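Local coordinates for protein cocosin 1 acidic chain (Cocos nucifera, PDB 5WPW) that serves as an 11S globulin seed storage protein of coconut, built as a hexamer of two-cupin subunits and holding nutrient reserves for the seed, at residues K176-L188 with M196-T208. The protein carries 2 engineered substitutions. Numbering follows the deposited sequence.
Sequences KENILRGFSTELL and MELARKLQCRDDT
Gln203 reaches across into the turn at 179-183 and makes the central polar link of this contact. Its chain is extended beyond CG (chi2 175°), which carries the amide up to two backbone carbonyls. NE2 donates to Leu180 O at 3.2 Å, tilted 26° from the carbonyl plane, while Phe183 N reaches the same oxygen from the opposite face; Phe183 O also lies 2.7 Å from Gln203 NE2. The backbone of Gln203 is used as well: Asn178 ND2 gives its carbonyl O a weak bond of 3.0 Å, and Asn178 OD1 turns back to accept weak bonds from Leu180 N and Arg181 N. Through these weak bonds Asn178 links the turn to the chain around Gln203, next to Cys204 with its positive phi; its ND2 also bonds weakly to Gly160 O.

Charged groups gather on the partly exposed flank. Arg181 and Arg200 cross with their guanidinium planes 72° apart, Arg200 NH2 standing 3.7 Å from Arg181 NH1 over one face of the Arg181 group. Arg200 folds back at chi2 and chi3, bringing its end to Thr185 OG1, though the modelled approach is too short to be taken literally.

Apolar contacts join the two helices and also reach the turn. Thr185 CG2 packs against Met196 CG at 3.5 Å, Leu188 CB faces Ala199 CB at 4.4 Å, and Leu180 CD1, from the turn, rests on Leu202 CB at 4.0 Å.

Together these join consecutive helices 185-192 and 196-202 to the segment leaving strand 175-177. As in other 11S globulins, this helical extension reaches from the N-terminal cupin barrel to meet the neighbouring subunit, whose Leu350 and Tyr393 pack on Leu187 and Leu202. Ala199 and Leu202 also touch Ala189 and Phe192 of helix 185-192, and Asn178 touches strand 155-157.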
ATOM      1  N   LYS A 176     -19.907 -14.217 -34.965  1.00 56.71           N
ATOM      2  CA  LYS A 176     -19.348 -14.709 -33.712  1.00 50.23           C
ATOM      3  C   LYS A 176     -20.445 -15.336 -32.860  1.00 48.98           C
ATOM      4  O   LYS A 176     -21.472 -14.704 -32.595  1.00 45.90           O
ATOM      5  CB  LYS A 176     -18.667 -13.557 -32.968  1.00 48.98           C
ATOM      6  CG  LYS A 176     -18.737 -13.596 -31.445  1.00 47.64           C
ATOM      7  CD  LYS A 176     -18.472 -12.206 -30.870  1.00 44.51           C
ATOM      8  CE  LYS A 176     -17.112 -11.656 -31.311  1.00 42.84           C
ATOM      9  NZ  LYS A 176     -15.977 -12.303 -30.586  1.00 38.52           N
ATOM     10  N   GLU A 177     -20.224 -16.579 -32.435  1.00 43.07           N
ATOM     11  CA  GLU A 177     -21.180 -17.306 -31.616  1.00 40.50           C
ATOM     12  C   GLU A 177     -20.944 -17.031 -30.131  1.00 39.81           C
ATOM     13  O   GLU A 177     -19.881 -16.565 -29.720  1.00 41.52           O
ATOM     14  CB  GLU A 177     -21.082 -18.807 -31.893  1.00 44.64           C
ATOM     15  CG  GLU A 177     -21.316 -19.204 -33.347  1.00 45.83           C
ATOM     16  CD  GLU A 177     -22.794 -19.295 -33.680  1.00 51.69           C
ATOM     17  OE1 GLU A 177     -23.619 -19.115 -32.762  1.00 55.32           O
ATOM     18  OE2 GLU A 177     -23.136 -19.554 -34.854  1.00 56.77           O
ATOM     19  N   ASN A 178     -21.957 -17.319 -29.325  1.00 37.71           N
ATOM     20  CA  ASN A 178     -21.781 -17.195 -27.892  1.00 32.95           C
ATOM     21  C   ASN A 178     -20.988 -18.390 -27.373  1.00 36.82           C
ATOM     22  O   ASN A 178     -20.868 -19.422 -28.033  1.00 37.93           O
ATOM     23  CB  ASN A 178     -23.130 -17.075 -27.194  1.00 40.83           C
ATOM     24  CG  ASN A 178     -23.860 -18.384 -27.114  1.00 40.22           C
ATOM     25  OD1 ASN A 178     -23.713 -19.125 -26.146  1.00 41.14           O
ATOM     26  ND2 ASN A 178     -24.654 -18.682 -28.131  1.00 44.05           N
ATOM     27  N   ILE A 179     -20.419 -18.230 -26.178  1.00 37.98           N
ATOM     28  CA  ILE A 179     -19.457 -19.217 -25.694  1.00 36.19           C
ATOM     29  C   ILE A 179     -20.121 -20.556 -25.427  1.00 35.42           C
ATOM     30  O   ILE A 179     -19.474 -21.606 -25.542  1.00 38.33           O
ATOM     31  CB  ILE A 179     -18.764 -18.686 -24.436  1.00 34.16           C
ATOM     32  CG1 ILE A 179     -19.818 -18.227 -23.450  1.00 30.82           C
ATOM     33  CG2 ILE A 179     -17.866 -17.522 -24.821  1.00 33.46           C
ATOM     34  CD1 ILE A 179     -19.373 -18.294 -22.017  1.00 39.53           C
ATOM     35  N   LEU A 180     -21.403 -20.554 -25.052  1.00 34.87           N
ATOM     36  CA  LEU A 180     -22.090 -21.822 -24.806  1.00 36.53           C
ATOM     37  C   LEU A 180     -22.191 -22.661 -26.073  1.00 38.77           C
ATOM     38  O   LEU A 180     -22.249 -23.895 -25.995  1.00 40.60           O
ATOM     39  CB  LEU A 180     -23.476 -21.573 -24.224  1.00 33.79           C
ATOM     40  CG  LEU A 180     -23.523 -20.711 -22.959  1.00 36.12           C
ATOM     41  CD1 LEU A 180     -24.963 -20.601 -22.469  1.00 37.41           C
ATOM     42  CD2 LEU A 180     -22.594 -21.269 -21.871  1.00 31.58           C
ATOM     43  N   ARG A 181     -22.201 -22.014 -27.240  1.00 36.76           N
ATOM     44  CA  ARG A 181     -22.169 -22.727 -28.514  1.00 42.17           C
ATOM     45  C   ARG A 181     -20.909 -23.574 -28.659  1.00 44.73           C
ATOM     46  O   ARG A 181     -20.894 -24.534 -29.440  1.00 43.46           O
ATOM     47  CB  ARG A 181     -22.280 -21.713 -29.660  1.00 42.15           C
ATOM     48  CG  ARG A 181     -22.292 -22.289 -31.074  1.00 51.12           C
ATOM     49  CD  ARG A 181     -23.655 -22.902 -31.421  1.00 51.95           C
ATOM     50  NE  ARG A 181     -23.666 -23.509 -32.750  1.00 55.17           N
ATOM     51  CZ  ARG A 181     -23.300 -24.762 -32.999  1.00 57.55           C
ATOM     52  NH1 ARG A 181     -22.886 -25.541 -32.004  1.00 55.10           N
ATOM     53  NH2 ARG A 181     -23.343 -25.236 -34.238  1.00 60.14           N
ATOM     54  N   GLY A 182     -19.850 -23.253 -27.911  1.00 41.88           N
ATOM     55  CA  GLY A 182     -18.635 -24.039 -27.972  1.00 38.28           C
ATOM     56  C   GLY A 182     -18.695 -25.344 -27.210  1.00 38.96           C
ATOM     57  O   GLY A 182     -17.841 -26.212 -27.423  1.00 38.54           O
ATOM     58  N   PHE A 183     -19.687 -25.501 -26.338  1.00 35.92           N
ATOM     59  CA  PHE A 183     -19.835 -26.695 -25.531  1.00 33.55           C
ATOM     60  C   PHE A 183     -20.721 -27.708 -26.240  1.00 38.02           C
ATOM     61  O   PHE A 183     -21.606 -27.349 -27.021  1.00 39.11           O
ATOM     62  CB  PHE A 183     -20.436 -26.353 -24.174  1.00 39.12           C
ATOM     63  CG  PHE A 183     -19.516 -25.586 -23.294  1.00 36.52           C
ATOM     64  CD1 PHE A 183     -18.251 -26.062 -23.023  1.00 32.04           C
ATOM     65  CD2 PHE A 183     -19.902 -24.364 -22.772  1.00 36.15           C
ATOM     66  CE1 PHE A 183     -17.391 -25.343 -22.208  1.00 36.42           C
ATOM     67  CE2 PHE A 183     -19.052 -23.649 -21.964  1.00 35.58           C
ATOM     68  CZ  PHE A 183     -17.796 -24.141 -21.680  1.00 29.93           C
ATOM     69  N   SER A 184     -20.469 -28.982 -25.967  1.00 39.97           N
ATOM     70  CA  SER A 184     -21.349 -30.018 -26.487  1.00 46.86           C
ATOM     71  C   SER A 184     -22.692 -29.969 -25.767  1.00 43.61           C
ATOM     72  O   SER A 184     -22.786 -29.602 -24.594  1.00 39.80           O
ATOM     73  CB  SER A 184     -20.703 -31.394 -26.340  1.00 43.29           C
ATOM     74  OG  SER A 184     -21.155 -32.040 -25.165  1.00 49.84           O
ATOM     75  N   THR A 185     -23.750 -30.331 -26.496  1.00 45.69           N
ATOM     76  CA  THR A 185     -25.095 -30.242 -25.935  1.00 43.23           C
ATOM     77  C   THR A 185     -25.257 -31.119 -24.701  1.00 43.25           C
ATOM     78  O   THR A 185     -25.823 -30.678 -23.694  1.00 42.60           O
ATOM     79  CB  THR A 185     -26.126 -30.624 -26.990  1.00 49.72           C
ATOM     80  OG1 THR A 185     -25.944 -29.798 -28.148  1.00 47.91           O
ATOM     81  CG2 THR A 185     -27.531 -30.451 -26.423  1.00 48.18           C
ATOM     82  N   GLU A 186     -24.770 -32.361 -24.757  1.00 42.75           N
ATOM     83  CA  GLU A 186     -24.963 -33.282 -23.639  1.00 45.74           C
ATOM     84  C   GLU A 186     -24.293 -32.781 -22.360  1.00 40.20           C
ATOM     85  O   GLU A 186     -24.869 -32.877 -21.270  1.00 39.48           O
ATOM     86  CB  GLU A 186     -24.451 -34.672 -24.016  1.00 51.12           C
ATOM     87  CG  GLU A 186     -23.049 -34.711 -24.603  1.00 54.89           C
ATOM     88  CD  GLU A 186     -22.517 -36.139 -24.744  1.00 61.25           C
ATOM     89  OE1 GLU A 186     -22.709 -36.753 -25.818  1.00 61.58           O
ATOM     90  OE2 GLU A 186     -21.923 -36.653 -23.770  1.00 53.58           O
ATOM     91  N   LEU A 187     -23.073 -32.254 -22.457  1.00 42.40           N
ATOM     92  CA  LEU A 187     -22.410 -31.809 -21.235  1.00 42.55           C
ATOM     93  C   LEU A 187     -23.039 -30.525 -20.707  1.00 35.16           C
ATOM     94  O   LEU A 187     -23.181 -30.349 -19.492  1.00 37.04           O
ATOM     95  CB  LEU A 187     -20.910 -31.634 -21.469  1.00 45.27           C
ATOM     96  CG  LEU A 187     -20.006 -32.723 -20.854  1.00 49.26           C
ATOM     97  CD1 LEU A 187     -20.062 -32.756 -19.326  1.00 46.49           C
ATOM     98  CD2 LEU A 187     -20.335 -34.105 -21.414  1.00 52.33           C
ATOM     99  N   LEU A 188     -23.459 -29.638 -21.611  1.00 38.37           N
ATOM    100  CA  LEU A 188     -24.166 -28.432 -21.198  1.00 35.96           C
ATOM    101  C   LEU A 188     -25.467 -28.775 -20.485  1.00 40.19           C
ATOM    102  O   LEU A 188     -25.794 -28.185 -19.448  1.00 34.45           O
ATOM    103  CB  LEU A 188     -24.420 -27.559 -22.427  1.00 42.31           C
ATOM    104  CG  LEU A 188     -24.713 -26.080 -22.220  1.00 41.84           C
ATOM    105  CD1 LEU A 188     -23.550 -25.427 -21.494  1.00 38.63           C
ATOM    106  CD2 LEU A 188     -24.964 -25.420 -23.564  1.00 44.62           C
ATOM    107  N   MET A 196     -32.119 -31.688 -23.047  1.00 47.61           N
ATOM    108  CA  MET A 196     -31.377 -31.387 -24.267  1.00 50.83           C
ATOM    109  C   MET A 196     -31.994 -30.217 -25.020  1.00 48.07           C
ATOM    110  O   MET A 196     -31.273 -29.371 -25.562  1.00 46.17           O
ATOM    111  CB  MET A 196     -31.330 -32.628 -25.158  1.00 50.45           C
ATOM    112  CG  MET A 196     -30.049 -32.775 -25.950  1.00 52.67           C
ATOM    113  SD  MET A 196     -28.750 -33.529 -24.952  1.00 58.50           S
ATOM    114  CE  MET A 196     -27.694 -34.201 -26.236  1.00 45.62           C
ATOM    115  N   GLU A 197     -33.325 -30.153 -25.062  1.00 49.69           N
ATOM    116  CA  GLU A 197     -34.010 -29.095 -25.804  1.00 49.36           C
ATOM    117  C   GLU A 197     -33.638 -27.713 -25.276  1.00 47.43           C
ATOM    118  O   GLU A 197     -33.337 -26.795 -26.050  1.00 47.21           O
ATOM    119  CB  GLU A 197     -35.524 -29.311 -25.727  1.00 50.22           C
ATOM    120  CG  GLU A 197     -36.365 -28.056 -25.980  1.00 52.80           C
ATOM    121  CD  GLU A 197     -36.591 -27.791 -27.463  1.00 56.51           C
ATOM    122  OE1 GLU A 197     -37.408 -26.903 -27.795  1.00 48.69           O
ATOM    123  OE2 GLU A 197     -35.949 -28.473 -28.296  1.00 60.57           O
ATOM    124  N   LEU A 198     -33.669 -27.549 -23.956  1.00 45.06           N
ATOM    125  CA  LEU A 198     -33.329 -26.268 -23.355  1.00 44.19           C
ATOM    126  C   LEU A 198     -31.851 -25.933 -23.541  1.00 42.22           C
ATOM    127  O   LEU A 198     -31.508 -24.790 -23.868  1.00 41.37           O
ATOM    128  CB  LEU A 198     -33.702 -26.285 -21.878  1.00 39.65           C
ATOM    129  CG  LEU A 198     -33.639 -24.953 -21.156  1.00 40.37           C
ATOM    130  CD1 LEU A 198     -34.426 -23.904 -21.920  1.00 36.00           C
ATOM    131  CD2 LEU A 198     -34.156 -25.120 -19.729  1.00 40.51           C
ATOM    132  N   ALA A 199     -30.960 -26.909 -23.340  1.00 44.87           N
ATOM    133  CA  ALA A 199     -29.540 -26.648 -23.549  1.00 44.92           C
ATOM    134  C   ALA A 199     -29.260 -26.231 -24.988  1.00 46.10           C
ATOM    135  O   ALA A 199     -28.417 -25.357 -25.222  1.00 44.86           O
ATOM    136  CB  ALA A 199     -28.711 -27.875 -23.159  1.00 44.20           C
ATOM    137  N   ARG A 200     -29.981 -26.804 -25.962  1.00 43.40           N
ATOM    138  CA  ARG A 200     -29.827 -26.363 -27.349  1.00 46.68           C
ATOM    139  C   ARG A 200     -30.247 -24.917 -27.528  1.00 43.81           C
ATOM    140  O   ARG A 200     -29.629 -24.186 -28.314  1.00 46.89           O
ATOM    141  CB  ARG A 200     -30.643 -27.232 -28.311  1.00 48.92           C
ATOM    142  CG  ARG A 200     -30.041 -28.553 -28.699  1.00 50.02           C
ATOM    143  CD  ARG A 200     -28.544 -28.482 -28.999  1.00 55.75           C
ATOM    144  NE  ARG A 200     -28.074 -27.480 -29.961  1.00 62.36           N
ATOM    145  CZ  ARG A 200     -26.821 -27.466 -30.421  1.00 63.81           C
ATOM    146  NH1 ARG A 200     -25.958 -28.369 -29.987  1.00 61.10           N
ATOM    147  NH2 ARG A 200     -26.404 -26.540 -31.266  1.00 67.24           N
ATOM    148  N   LYS A 201     -31.334 -24.507 -26.865  1.00 39.27           N
ATOM    149  CA  LYS A 201     -31.790 -23.127 -27.002  1.00 42.94           C
ATOM    150  C   LYS A 201     -30.797 -22.143 -26.382  1.00 39.67           C
ATOM    151  O   LYS A 201     -30.671 -21.006 -26.853  1.00 42.85           O
ATOM    152  CB  LYS A 201     -33.182 -22.947 -26.384  1.00 44.36           C
ATOM    153  CG  LYS A 201     -34.289 -23.780 -27.072  1.00 47.58           C
ATOM    154  CD  LYS A 201     -35.629 -23.745 -26.306  1.00 49.04           C
ATOM    155  CE  LYS A 201     -36.372 -22.413 -26.477  1.00 55.09           C
ATOM    156  NZ  LYS A 201     -36.795 -22.125 -27.883  1.00 53.37           N
ATOM    157  N   LEU A 202     -30.082 -22.552 -25.339  1.00 41.97           N
ATOM    158  CA  LEU A 202     -29.072 -21.662 -24.780  1.00 39.47           C
ATOM    159  C   LEU A 202     -27.969 -21.371 -25.784  1.00 42.53           C
ATOM    160  O   LEU A 202     -27.380 -20.287 -25.754  1.00 38.49           O
ATOM    161  CB  LEU A 202     -28.487 -22.253 -23.502  1.00 38.21           C
ATOM    162  CG  LEU A 202     -29.428 -22.124 -22.311  1.00 41.30           C
ATOM    163  CD1 LEU A 202     -28.898 -22.949 -21.172  1.00 42.53           C
ATOM    164  CD2 LEU A 202     -29.623 -20.665 -21.888  1.00 35.91           C
ATOM    165  N   GLN A 203     -27.695 -22.308 -26.696  1.00 38.52           N
ATOM    166  CA  GLN A 203     -26.644 -22.135 -27.686  1.00 42.49           C
ATOM    167  C   GLN A 203     -27.023 -21.178 -28.813  1.00 45.81           C
ATOM    168  O   GLN A 203     -26.153 -20.836 -29.623  1.00 44.34           O
ATOM    169  CB  GLN A 203     -26.238 -23.500 -28.242  1.00 44.91           C
ATOM    170  CG  GLN A 203     -25.427 -24.305 -27.235  1.00 45.68           C
ATOM    171  CD  GLN A 203     -25.106 -25.708 -27.692  1.00 47.65           C
ATOM    172  OE1 GLN A 203     -25.998 -26.491 -27.985  1.00 50.74           O
ATOM    173  NE2 GLN A 203     -23.831 -26.042 -27.720  1.00 39.86           N
ATOM    174  N   CYS A 204     -28.283 -20.735 -28.871  1.00 43.88           N
ATOM    175  CA  CYS A 204     -28.706 -19.604 -29.709  1.00 44.87           C
ATOM    176  C   CYS A 204     -28.351 -19.819 -31.182  1.00 46.04           C
ATOM    177  O   CYS A 204     -27.914 -18.895 -31.871  1.00 41.56           O
ATOM    178  CB  CYS A 204     -28.107 -18.284 -29.198  1.00 43.96           C
ATOM    179  SG  CYS A 204     -28.773 -17.700 -27.617  1.00 47.95           S
ATOM    180  N   ARG A 205     -28.576 -21.042 -31.671  1.00 47.10           N
ATOM    181  CA  ARG A 205     -28.085 -21.451 -32.987  1.00 48.23           C
ATOM    182  C   ARG A 205     -28.501 -20.495 -34.098  1.00 47.07           C
ATOM    183  O   ARG A 205     -27.661 -20.014 -34.864  1.00 50.74           O
ATOM    184  CB  ARG A 205     -28.596 -22.841 -33.316  1.00 57.80           C
ATOM    185  CG  ARG A 205     -27.942 -23.932 -32.558  1.00 58.58           C
ATOM    186  CD  ARG A 205     -28.329 -25.239 -33.212  1.00 69.34           C
ATOM    187  NE  ARG A 205     -27.641 -25.474 -34.479  1.00 72.40           N
ATOM    188  CZ  ARG A 205     -28.071 -26.327 -35.403  1.00 72.39           C
ATOM    189  NH1 ARG A 205     -29.171 -27.033 -35.188  1.00 74.42           N
ATOM    190  NH2 ARG A 205     -27.398 -26.487 -36.535  1.00 73.77           N
ATOM    191  N   ASP A 206     -29.801 -20.250 -34.243  1.00 48.23           N
ATOM    192  CA  ASP A 206     -30.327 -19.601 -35.441  1.00 52.81           C
ATOM    193  C   ASP A 206     -30.783 -18.168 -35.178  1.00 52.14           C
ATOM    194  O   ASP A 206     -31.623 -17.636 -35.904  1.00 51.36           O
ATOM    195  CB  ASP A 206     -31.469 -20.431 -36.026  1.00 55.40           C
ATOM    196  CG  ASP A 206     -32.400 -20.972 -34.954  1.00 59.18           C
ATOM    197  OD1 ASP A 206     -32.740 -20.206 -34.025  1.00 61.29           O
ATOM    198  OD2 ASP A 206     -32.789 -22.159 -35.037  1.00 60.49           O
ATOM    199  N   ASP A 207     -30.233 -17.535 -34.146  1.00 50.17           N
ATOM    200  CA  ASP A 207     -30.582 -16.155 -33.834  1.00 50.15           C
ATOM    201  C   ASP A 207     -30.109 -15.220 -34.945  1.00 49.15           C
ATOM    202  O   ASP A 207     -28.998 -15.352 -35.464  1.00 52.17           O
ATOM    203  CB  ASP A 207     -29.961 -15.758 -32.484  1.00 49.45           C
ATOM    204  CG  ASP A 207     -30.636 -14.546 -31.852  1.00 50.11           C
ATOM    205  OD1 ASP A 207     -31.279 -13.763 -32.589  1.00 45.53           O
ATOM    206  OD2 ASP A 207     -30.503 -14.367 -30.615  1.00 48.55           O
ATOM    207  N   THR A 208     -30.966 -14.272 -35.324  1.00 52.19           N
ATOM    208  CA  THR A 208     -30.617 -13.278 -36.333  1.00 47.95           C
ATOM    209  C   THR A 208     -30.647 -11.857 -35.783  1.00 46.63           C
ATOM    210  O   THR A 208     -30.479 -10.904 -36.549  1.00 49.75           O
ATOM    211  CB  THR A 208     -31.545 -13.395 -37.553  1.00 45.70           C
ATOM    212  OG1 THR A 208     -31.022 -12.597 -38.622  1.00 55.59           O
ATOM    213  CG2 THR A 208     -32.940 -12.896 -37.234  1.00 46.00           C
TER